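Local coordinates for glycosyl transferase (Staphylococcus aureus, PDB 5TZJ), which belongs to glycosyl transferase family 2, pairs that domain with a TarS-type linker domain, and is modelled with uridine-diphosphate-N-acetylglucosamine bound, at residues F221-V224 / M225-A229; A247-L250 / N251-F254; V266-E269 / E270-Q273; Y15-E18 / L19-L23. One frame throughout, in Å; residues are numbered along the deposited sequence.

Contact 1: F221-V224 / M225-A229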
loop_
_atom_site.group_PDB
_atom_site.type_symbol
_atom_site.label_atom_id
_atom_site.label_comp_id
_atom_site.label_asym_id
_atom_site.label_seq_id
_atom_site.Cartn_x
_atom_site.Cartn_y
_atom_site.Cartn_z
ATOM N N PHE A 221 -4.807 -5.578 11.564
ATOM C CA PHE A 221 -3.690 -5.359 10.657
ATOM C C PHE A 221 -3.267 -6.652 9.986
ATOM O O PHE A 221 -3.096 -6.702 8.759
ATOM C CB PHE A 221 -2.496 -4.754 11.415
ATOM C CG PHE A 221 -1.272 -4.583 10.566
ATOM C CD1 PHE A 221 -1.230 -3.587 9.596
ATOM C CD2 PHE A 221 -0.168 -5.422 10.720
ATOM C CE1 PHE A 221 -0.098 -3.409 8.782
ATOM C CE2 PHE A 221 0.967 -5.247 9.935
ATOM C CZ PHE A 221 1.002 -4.230 8.952
ATOM N N TYR A 222 -3.062 -7.715 10.784
ATOM C CA TYR A 222 -2.492 -8.939 10.236
ATOM C C TYR A 222 -3.527 -9.787 9.521
ATOM O O TYR A 222 -3.151 -10.652 8.734
ATOM C CB TYR A 222 -1.831 -9.775 11.366
ATOM C CG TYR A 222 -0.497 -9.183 11.819
ATOM C CD1 TYR A 222 0.607 -9.168 10.960
ATOM C CD2 TYR A 222 -0.356 -8.606 13.085
ATOM C CE1 TYR A 222 1.817 -8.586 11.359
ATOM C CE2 TYR A 222 0.890 -8.043 13.491
ATOM C CZ TYR A 222 1.962 -8.072 12.611
ATOM O OH TYR A 222 3.197 -7.484 12.921
ATOM N N GLU A 223 -4.831 -9.519 9.722
ATOM C CA GLU A 223 -5.825 -10.128 8.847
ATOM C C GLU A 223 -5.675 -9.609 7.418
ATOM O O GLU A 223 -5.865 -10.355 6.454
ATOM C CB GLU A 223 -7.257 -9.832 9.371
ATOM C CG GLU A 223 -8.375 -10.173 8.365
ATOM C CD GLU A 223 -8.523 -11.673 8.158
ATOM O OE1 GLU A 223 -9.282 -12.095 7.264
ATOM O OE2 GLU A 223 -7.862 -12.462 8.885
ATOM N N VAL A 224 -5.388 -8.318 7.244
ATOM C CA VAL A 224 -5.151 -7.846 5.861
ATOM C C VAL A 224 -3.895 -8.512 5.283
ATOM O O VAL A 224 -3.825 -8.810 4.078
ATOM C CB VAL A 224 -4.989 -6.318 5.831
ATOM C CG1 VAL A 224 -4.593 -5.817 4.402
ATOM C CG2 VAL A 224 -6.252 -5.575 6.437
ATOM N N MET A 225 -2.894 -8.762 6.126
ATOM C CA MET A 225 -1.681 -9.429 5.603
ATOM C C MET A 225 -1.993 -10.866 5.155
ATOM O O MET A 225 -1.576 -11.294 4.063
ATOM C CB MET A 225 -0.558 -9.401 6.653
ATOM C CG MET A 225 -0.094 -7.978 7.075
ATOM S SD MET A 225 0.375 -6.914 5.703
ATOM C CE MET A 225 -1.021 -5.741 5.663
ATOM N N ARG A 226 -2.737 -11.615 5.985
ATOM C CA ARG A 226 -3.203 -12.951 5.611
ATOM C C ARG A 226 -3.994 -12.930 4.299
ATOM O O ARG A 226 -3.798 -13.789 3.430
ATOM C CB ARG A 226 -4.056 -13.527 6.751
ATOM C CG ARG A 226 -4.454 -14.984 6.549
ATOM C CD ARG A 226 -5.460 -15.432 7.601
ATOM N NE ARG A 226 -6.756 -14.776 7.375
ATOM C CZ ARG A 226 -7.608 -15.092 6.389
ATOM N NH1 ARG A 226 -7.318 -16.096 5.563
ATOM N NH2 ARG A 226 -8.786 -14.427 6.272
ATOM N N LEU A 227 -4.961 -12.008 4.165
ATOM C CA LEU A 227 -5.712 -11.938 2.911
ATOM C C LEU A 227 -4.785 -11.739 1.719
ATOM O O LEU A 227 -5.041 -12.266 0.633
ATOM C CB LEU A 227 -6.771 -10.806 2.951
ATOM C CG LEU A 227 -7.922 -11.034 3.932
ATOM C CD1 LEU A 227 -8.760 -9.779 4.191
ATOM C CD2 LEU A 227 -8.837 -12.121 3.365
ATOM N N ILE A 228 -3.723 -10.947 1.887
ATOM C CA ILE A 228 -2.765 -10.746 0.799
ATOM C C ILE A 228 -2.060 -12.041 0.454
ATOM O O ILE A 228 -1.896 -12.372 -0.718
ATOM C CB ILE A 228 -1.759 -9.631 1.148
ATOM C CG1 ILE A 228 -2.450 -8.267 1.043
ATOM C CG2 ILE A 228 -0.611 -9.554 0.109
ATOM C CD1 ILE A 228 -1.609 -7.166 1.738
ATOM N N ALA A 229 -1.643 -12.800 1.470
ATOM C CA ALA A 229 -0.988 -14.070 1.203
ATOM C C ALA A 229 -1.957 -15.024 0.510
ATOM O O ALA A 229 -1.577 -15.716 -0.432
ATOM C CB ALA A 229 -0.452 -14.678 2.531
#
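Glu223 and Arg226, three residues apart on helix 218-233, form a two-pronged salt bridge on the partly exposed flank of the helix. Their side chains run alongside each other in the same direction, and the guanidinium is used side-on. NH2 of Arg226 meets OE1 of Glu223 at 2.6 Å on the syn side, whereas NE of Arg226 reaches OE2 of Glu223 at 3.0 Å from above the carboxylate plane. With the two planes turned 41° apart the fork is twisted, yet one bond to each oxygen probably limits the rotation of both end groups.

The apolar contacts centre on Met225. Its chain bends at both chi2 (-53°) and chi3 (108°), and together these bring CE over one face of the Phe221 ring, 4.0 Å from CE1. The sulfur SD stands 4.8 Å from the centroid of the same ring and obliquely above it, making a Met-aromatic contact. The methyl CE also touches CG1 of Val224 at 3.8 Å, and CG of Met225 approaches CD1 of Tyr222 at 4.1 Å. Tyr222 sends its hydroxyl elsewhere, to a hydrogen bond with Thr259.

Among the backbone bonds, Arg226 N to Tyr222 O is nearly straight at 2.9 Å, while Met225 N to Phe221 O is weak. With a salt bridge on one flank and apolar groups packed on helices 177-188, 239-256 and 271-282, this is an amphipathic helix of the TarS-type linker domain.

Contact 2: A247-L250 / N251-F254; sequences AEFL and NRHF
Asn251, Arg252, His253 and Phe254 each give the backbone N-H to the carbonyl four residues earlier, in regular alpha-helical bonds. Asn251 N lies 2.9 Å from Ala247 O. Arg252 N lies 3.1 Å from Glu248 O. On this frame Phe249 and Arg252 meet at CE1 and CD, 3.9 Å apart. The ring and guanidinium planes are almost parallel, 4° apart, but it is the aliphatic part of the arginine that touches; its NH1 goes on to hydrogen-bond the carbonyl of Ile148.

Phe254 turns its edge to the preceding turn. With CG placed beside the backbone N (chi1 -83°), CD1 comes within 3.4 Å of Leu250 O, which lies in the ring plane. The two side chains then point the same way, and Leu250 CD2 rests 4.2 Å from Phe254 CE1.

Asn251 and Glu248 are looser neighbours: ND2 lies 3.6 Å from OE1 of Glu248, the amide and carboxylate planes 73° apart, while OD1 of the asparagine accepts from the backbone N of Met294. His253 places its CB against Phe249 O at 3.3 Å, then swings its ring away, to hydrogen-bond Thr259 through NE2 and meet Phe281 edge to face. Polar tips leave the helix for separate partners, while the apolar side chains are buried, in a helix of the TarS-type linker domain that packs on helices 218-233, 271-282 and 177-188.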
loop_
_atom_site.group_PDB
_atom_site.type_symbol
_atom_site.label_atom_id
_atom_site.label_comp_id
_atom_site.label_asym_id
_atom_site.label_seq_id
_atom_site.Cartn_x
_atom_site.Cartn_y
_atom_site.Cartn_z
ATOM N N ALA A 247 7.189 -14.286 -1.480
ATOM C CA ALA A 247 8.461 -14.010 -0.826
ATOM C C ALA A 247 8.822 -12.535 -0.905
ATOM O O ALA A 247 9.246 -11.947 0.092
ATOM C CB ALA A 247 9.597 -14.874 -1.438
ATOM N N GLU A 248 8.652 -11.908 -2.080
ATOM C CA GLU A 248 8.970 -10.482 -2.194
ATOM C C GLU A 248 8.074 -9.650 -1.285
ATOM O O GLU A 248 8.524 -8.634 -0.718
ATOM C CB GLU A 248 8.807 -9.958 -3.629
ATOM C CG GLU A 248 9.942 -10.333 -4.558
ATOM C CD GLU A 248 11.344 -10.087 -3.967
ATOM O OE1 GLU A 248 11.612 -8.983 -3.378
ATOM O OE2 GLU A 248 12.167 -11.023 -4.107
ATOM N N PHE A 249 6.788 -10.006 -1.227
ATOM C CA PHE A 249 5.892 -9.302 -0.320
ATOM C C PHE A 249 6.369 -9.461 1.119
ATOM O O PHE A 249 6.309 -8.512 1.912
ATOM C CB PHE A 249 4.435 -9.799 -0.447
ATOM C CG PHE A 249 3.505 -9.068 0.504
ATOM C CD1 PHE A 249 3.165 -7.743 0.266
ATOM C CD2 PHE A 249 3.139 -9.645 1.707
ATOM C CE1 PHE A 249 2.361 -7.020 1.181
ATOM C CE2 PHE A 249 2.326 -8.931 2.609
ATOM C CZ PHE A 249 1.952 -7.627 2.340
ATOM N N LEU A 250 6.852 -10.650 1.469
ATOM C CA LEU A 250 7.336 -10.859 2.839
ATOM C C LEU A 250 8.618 -10.054 3.106
ATOM O O LEU A 250 8.780 -9.500 4.193
ATOM C CB LEU A 250 7.552 -12.352 3.090
ATOM C CG LEU A 250 6.274 -13.217 3.099
ATOM C CD1 LEU A 250 6.632 -14.738 3.133
ATOM C CD2 LEU A 250 5.388 -12.868 4.319
ATOM N N ASN A 251 9.527 -9.941 2.110
ATOM C CA ASN A 251 10.714 -9.101 2.289
ATOM C C ASN A 251 10.328 -7.659 2.612
ATOM O O ASN A 251 10.886 -7.034 3.530
ATOM C CB ASN A 251 11.573 -9.115 1.020
ATOM C CG ASN A 251 12.311 -10.431 0.831
ATOM O OD1 ASN A 251 12.536 -11.208 1.777
ATOM N ND2 ASN A 251 12.698 -10.691 -0.393
ATOM N N ARG A 252 9.435 -7.092 1.783
ATOM C CA ARG A 252 8.915 -5.756 2.011
ATOM C C ARG A 252 8.315 -5.632 3.412
ATOM O O ARG A 252 8.615 -4.684 4.155
ATOM C CB ARG A 252 7.852 -5.442 0.948
ATOM C CG ARG A 252 6.930 -4.266 1.345
ATOM C CD ARG A 252 5.401 -4.509 1.064
ATOM N NE ARG A 252 4.611 -3.527 1.831
ATOM C CZ ARG A 252 4.372 -2.283 1.432
ATOM N NH1 ARG A 252 4.773 -1.886 0.242
ATOM N NH2 ARG A 252 3.692 -1.436 2.216
ATOM N N HIS A 253 7.432 -6.558 3.751
ATOM C CA HIS A 253 6.614 -6.422 4.972
ATOM C C HIS A 253 7.494 -6.427 6.210
ATOM O O HIS A 253 7.396 -5.538 7.064
ATOM C CB HIS A 253 5.620 -7.562 5.049
ATOM C CG HIS A 253 4.869 -7.612 6.348
ATOM N ND1 HIS A 253 3.736 -6.859 6.558
ATOM C CD2 HIS A 253 5.102 -8.286 7.508
ATOM C CE1 HIS A 253 3.291 -7.068 7.792
ATOM N NE2 HIS A 253 4.098 -7.934 8.393
ATOM N N PHE A 254 8.419 -7.407 6.287
ATOM C CA PHE A 254 9.273 -7.548 7.463
ATOM C C PHE A 254 10.318 -6.456 7.536
ATOM O O PHE A 254 10.826 -6.188 8.638
ATOM C CB PHE A 254 9.963 -8.944 7.492
ATOM C CG PHE A 254 9.085 -10.027 8.071
ATOM C CD1 PHE A 254 8.100 -10.648 7.287
ATOM C CD2 PHE A 254 9.231 -10.403 9.403
ATOM C CE1 PHE A 254 7.287 -11.618 7.822
ATOM C CE2 PHE A 254 8.442 -11.386 9.934
ATOM C CZ PHE A 254 7.462 -11.996 9.167
#

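Contact 3: V266-E269 / E270-Q273; sequences VKLE and EQPQ
Val266 and Gln271 pass each other running opposite ways at the surface turn between helices 262-265 and 271-282. The glutamine chain, extended beyond CG, reaches back along the turn until NE2 donates to Val266 O at 2.9 Å. The bond is nearly straight and lies in the amide plane, although the donor is tilted 30° from the plane of the carbonyl. OE1 of Gln271 accepts from Arg313 of helix 309-321, so both ends of the amide are engaged and its rotation is probably fixed. It is the buried side chain of an otherwise mostly exposed turn.

Glu270 meets two neighbours in different ways. Its CB lies 3.6 Å from CG1 of Val266, with the two side chains crossing at about a right angle. With Lys267 it runs side by side in the same direction, OE1 resting 3.2 Å from the methylene CD. The bend at the end of the lysine (chi4 -50°) leaves NZ 5.3 Å from OE1 of Glu270, so the charges are near but unjoined. A water links the pair by another route: it accepts from Lys267 N at 3.1 Å and donates a weak bond to OE2 of Glu270.

The backbone turns more tightly than an alpha-helix. Glu270 N bonds Lys267 O at 2.9 Å and Gln271 N bonds Leu268 O at 3.1 Å, both three residues back. Acidic side chains here probably suit the amino-terminal end of the helix dipole. A 3-10 turn leading into an alpha-helix that carries Pro272 near its beginning makes this a short interhelical connection.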
loop_
_atom_site.group_PDB
_atom_site.type_symbol
_atom_site.label_atom_id
_atom_site.label_comp_id
_atom_site.label_asym_id
_atom_site.label_seq_id
_atom_site.Cartn_x
_atom_site.Cartn_y
_atom_site.Cartn_z
ATOM N N VAL A 266 7.119 -3.110 21.358
ATOM C CA VAL A 266 5.808 -3.310 21.968
ATOM C C VAL A 266 5.975 -3.714 23.429
ATOM O O VAL A 266 6.878 -4.498 23.784
ATOM C CB VAL A 266 5.051 -4.381 21.162
ATOM C CG1 VAL A 266 3.705 -4.769 21.833
ATOM C CG2 VAL A 266 4.785 -3.877 19.717
ATOM N N LYS A 267 5.140 -3.148 24.297
ATOM C CA LYS A 267 5.129 -3.569 25.701
ATOM C C LYS A 267 5.118 -5.076 25.788
ATOM O O LYS A 267 4.326 -5.733 25.103
ATOM C CB LYS A 267 3.890 -3.012 26.395
ATOM C CG LYS A 267 3.827 -1.505 26.374
ATOM C CD LYS A 267 2.455 -1.035 26.898
ATOM C CE LYS A 267 2.330 0.476 26.731
ATOM N NZ LYS A 267 3.562 1.122 27.295
ATOM N N LEU A 268 5.990 -5.641 26.628
ATOM C CA LEU A 268 6.042 -7.101 26.760
ATOM C C LEU A 268 4.648 -7.706 26.899
ATOM O O LEU A 268 4.335 -8.727 26.286
ATOM C CB LEU A 268 6.886 -7.512 27.987
ATOM C CG LEU A 268 8.383 -7.598 27.887
ATOM C CD1 LEU A 268 9.026 -7.917 29.301
ATOM C CD2 LEU A 268 8.795 -8.628 26.883
ATOM N N GLU A 269 3.805 -7.110 27.737
ATOM C CA GLU A 269 2.526 -7.755 28.053
ATOM C C GLU A 269 1.534 -7.718 26.898
ATOM O O GLU A 269 0.550 -8.462 26.942
ATOM C CB GLU A 269 1.916 -7.115 29.306
ATOM C CG GLU A 269 1.557 -5.649 29.119
ATOM C CD GLU A 269 2.711 -4.666 29.437
ATOM O OE1 GLU A 269 2.446 -3.444 29.443
ATOM O OE2 GLU A 269 3.860 -5.098 29.672
ATOM N N GLU A 270 1.799 -6.925 25.846
ATOM C CA GLU A 270 1.024 -6.913 24.621
ATOM C C GLU A 270 1.548 -7.845 23.551
ATOM O O GLU A 270 0.819 -8.093 22.586
ATOM C CB GLU A 270 0.975 -5.491 24.040
ATOM C CG GLU A 270 0.174 -4.537 24.937
ATOM C CD GLU A 270 0.089 -3.109 24.398
ATOM O OE1 GLU A 270 -0.059 -2.182 25.217
ATOM O OE2 GLU A 270 0.162 -2.911 23.167
ATOM N N GLN A 271 2.777 -8.373 23.686
ATOM C CA GLN A 271 3.373 -9.093 22.575
ATOM C C GLN A 271 2.676 -10.401 22.257
ATOM O O GLN A 271 2.719 -10.815 21.097
ATOM C CB GLN A 271 4.891 -9.363 22.798
ATOM C CG GLN A 271 5.722 -8.014 22.777
ATOM C CD GLN A 271 7.226 -8.200 22.963
ATOM O OE1 GLN A 271 7.758 -9.314 22.852
ATOM N NE2 GLN A 271 7.922 -7.103 23.286
ATOM N N PRO A 272 2.076 -11.125 23.211
ATOM C CA PRO A 272 1.337 -12.335 22.786
ATOM C C PRO A 272 0.182 -12.036 21.841
ATOM O O PRO A 272 -0.148 -12.880 21.000
ATOM C CB PRO A 272 0.863 -12.947 24.112
ATOM C CG PRO A 272 1.905 -12.505 25.065
ATOM C CD PRO A 272 2.222 -11.091 24.682
ATOM N N GLN A 273 -0.459 -10.877 21.957
ATOM C CA GLN A 273 -1.464 -10.522 20.955
ATOM C C GLN A 273 -0.816 -10.369 19.584
ATOM O O GLN A 273 -1.392 -10.760 18.560
ATOM C CB GLN A 273 -2.155 -9.217 21.317
ATOM C CG GLN A 273 -2.944 -9.218 22.574
ATOM C CD GLN A 273 -3.327 -7.781 22.969
ATOM O OE1 GLN A 273 -3.802 -6.982 22.127
ATOM N NE2 GLN A 273 -3.092 -7.447 24.235
HETATM O O HOH W 1 2.962 -1.313 23.049
#

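Contact 4: Y15-E18 / L19-L23; sequences YITE and LLNSL
Leu19, whose side chain packs on Ile16, has a carbonyl oxygen gripped by two donors: Ser22 OG at 2.8 Å and Leu23 N at 3.0 Å. The serine hydroxyl reaches it because chi1 of 86° sets OG between the backbone N and the carbonyl carbon, and it arrives in the carbonyl plane on a lone pair. A side-chain bond to the preceding turn is thus added to the regular helical one.

Across the contact the shortest polar bond runs from Asn21 N to Thr17 O, at 2.8 Å. The asparagine side chain lies alongside that of Thr17, with the methyl CG2 close to its ND2. The amide is served at both ends: OD1 bonds the hydroxyl of Tyr53, and ND2 gives to a water at 2.8 Å. The same water donates to OE2 of the exposed Glu18 at 3.1 Å, bridging the two side chains one turn apart.

The other face of helix 16-24 is apolar. Ile16 carries its longer branch beside the carbonyl carbon (chi1 -173°), where CG1 touches CD1 of Leu20 at 3.8 Å and CD1 meets CD2 of Leu19 at 4.1 Å. Ile16 and Leu19 pack against strand 3-9 of the beta-alpha-beta unit that the helix forms with strands 3-9 and 33-39, and Ile16 and Leu20 also meet helix 46-51. Tyr15, at the beginning of the segment, has its side chain about 5 Å from the bound uridine-diphosphate-N-acetylglucosamine. The chemistry therefore divides the helix: branched aliphatic groups fit it to the sheet and to helix 46-51, while the amide, the carboxylate and a shared water serve the side nearer solvent.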
loop_
_atom_site.group_PDB
_atom_site.type_symbol
_atom_site.label_atom_id
_atom_site.label_comp_id
_atom_site.label_asym_id
_atom_site.label_seq_id
_atom_site.Cartn_x
_atom_site.Cartn_y
_atom_site.Cartn_z
ATOM N N TYR A 15 -7.247 22.128 4.008
ATOM C CA TYR A 15 -6.348 21.875 2.882
ATOM C C TYR A 15 -7.041 21.506 1.579
ATOM O O TYR A 15 -6.372 21.495 0.542
ATOM C CB TYR A 15 -5.339 20.760 3.234
ATOM C CG TYR A 15 -5.914 19.634 4.075
ATOM C CD1 TYR A 15 -6.622 18.591 3.489
ATOM C CD2 TYR A 15 -5.751 19.617 5.459
ATOM C CE1 TYR A 15 -7.154 17.533 4.264
ATOM C CE2 TYR A 15 -6.278 18.576 6.252
ATOM C CZ TYR A 15 -6.987 17.524 5.654
ATOM O OH TYR A 15 -7.511 16.482 6.443
ATOM N N ILE A 16 -8.345 21.198 1.586
ATOM C CA ILE A 16 -8.952 20.608 0.396
ATOM C C ILE A 16 -8.852 21.536 -0.806
ATOM O O ILE A 16 -8.848 21.065 -1.950
ATOM C CB ILE A 16 -10.416 20.215 0.671
ATOM C CG1 ILE A 16 -11.005 19.445 -0.511
ATOM C CG2 ILE A 16 -11.220 21.417 1.008
ATOM C CD1 ILE A 16 -10.394 18.049 -0.687
ATOM N N THR A 17 -8.720 22.845 -0.568
ATOM C CA THR A 17 -8.594 23.797 -1.668
ATOM C C THR A 17 -7.351 23.529 -2.518
ATOM O O THR A 17 -7.399 23.656 -3.750
ATOM C CB THR A 17 -8.579 25.225 -1.117
ATOM O OG1 THR A 17 -9.815 25.477 -0.434
ATOM C CG2 THR A 17 -8.439 26.219 -2.224
ATOM N N GLU A 18 -6.220 23.187 -1.894
ATOM C CA GLU A 18 -5.023 22.957 -2.706
ATOM C C GLU A 18 -5.264 21.843 -3.726
ATOM O O GLU A 18 -4.948 22.004 -4.914
ATOM C CB GLU A 18 -3.803 22.649 -1.830
ATOM C CG GLU A 18 -3.805 23.349 -0.469
ATOM C CD GLU A 18 -3.518 24.852 -0.517
ATOM O OE1 GLU A 18 -3.326 25.417 0.576
ATOM O OE2 GLU A 18 -3.483 25.479 -1.609
ATOM N N LEU A 19 -5.902 20.749 -3.307
ATOM C CA LEU A 19 -6.226 19.677 -4.252
ATOM C C LEU A 19 -7.142 20.167 -5.370
ATOM O O LEU A 19 -6.863 19.954 -6.559
ATOM C CB LEU A 19 -6.887 18.514 -3.521
ATOM C CG LEU A 19 -7.494 17.445 -4.440
ATOM C CD1 LEU A 19 -6.486 16.876 -5.461
ATOM C CD2 LEU A 19 -8.052 16.327 -3.560
ATOM N N LEU A 20 -8.270 20.789 -5.005
ATOM C CA LEU A 20 -9.242 21.194 -6.014
ATOM C C LEU A 20 -8.656 22.216 -6.987
ATOM O O LEU A 20 -8.996 22.187 -8.171
ATOM C CB LEU A 20 -10.505 21.735 -5.343
ATOM C CG LEU A 20 -11.216 20.738 -4.415
ATOM C CD1 LEU A 20 -12.181 21.450 -3.454
ATOM C CD2 LEU A 20 -11.938 19.670 -5.206
ATOM N N ASN A 21 -7.763 23.100 -6.517
ATOM C CA ASN A 21 -7.094 24.029 -7.432
ATOM C C ASN A 21 -6.222 23.269 -8.424
ATOM O O ASN A 21 -6.158 23.627 -9.608
ATOM C CB ASN A 21 -6.226 25.042 -6.677
ATOM C CG ASN A 21 -7.024 26.096 -5.950
ATOM O OD1 ASN A 21 -8.206 26.323 -6.234
ATOM N ND2 ASN A 21 -6.370 26.768 -5.002
ATOM N N SER A 22 -5.557 22.201 -7.954
ATOM C CA SER A 22 -4.672 21.450 -8.844
ATOM C C SER A 22 -5.478 20.677 -9.881
ATOM O O SER A 22 -5.024 20.510 -11.021
ATOM C CB SER A 22 -3.773 20.506 -8.036
ATOM O OG SER A 22 -4.421 19.266 -7.792
ATOM N N LEU A 23 -6.685 20.219 -9.504
ATOM C CA LEU A 23 -7.613 19.624 -10.467
ATOM C C LEU A 23 -8.153 20.666 -11.457
ATOM O O LEU A 23 -8.265 20.394 -12.663
ATOM C CB LEU A 23 -8.746 18.924 -9.707
ATOM C CG LEU A 23 -8.226 17.800 -8.774
ATOM C CD1 LEU A 23 -9.340 16.958 -8.155
ATOM C CD2 LEU A 23 -7.321 16.898 -9.562
HETATM O O HOH W 2 -3.665 26.410 -4.560
#

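How the contacts relate
Contacts 1 and 2 are buried and belong to successive helices, 218-233 and 239-256, that pack directly on each other: Met225 SD lies 3.5 Å from His253 ND1, and Ile228 CD1 is 3.6 Å from Phe249 CZ. Contact 3 lies in the same linker domain but at the surface, its centre about 20 Å from that of contact 1; it leads into helix 271-282, which also packs on the first two. Contact 4, partly buried, stands apart in the family 2 domain, across the centre of the chain from contacts 1 and 2. Aromatic and sulfur packing dominates the buried pair, aliphatic packing the sheet-facing helix of contact 4, and water bridges occur in contacts 3 and 4.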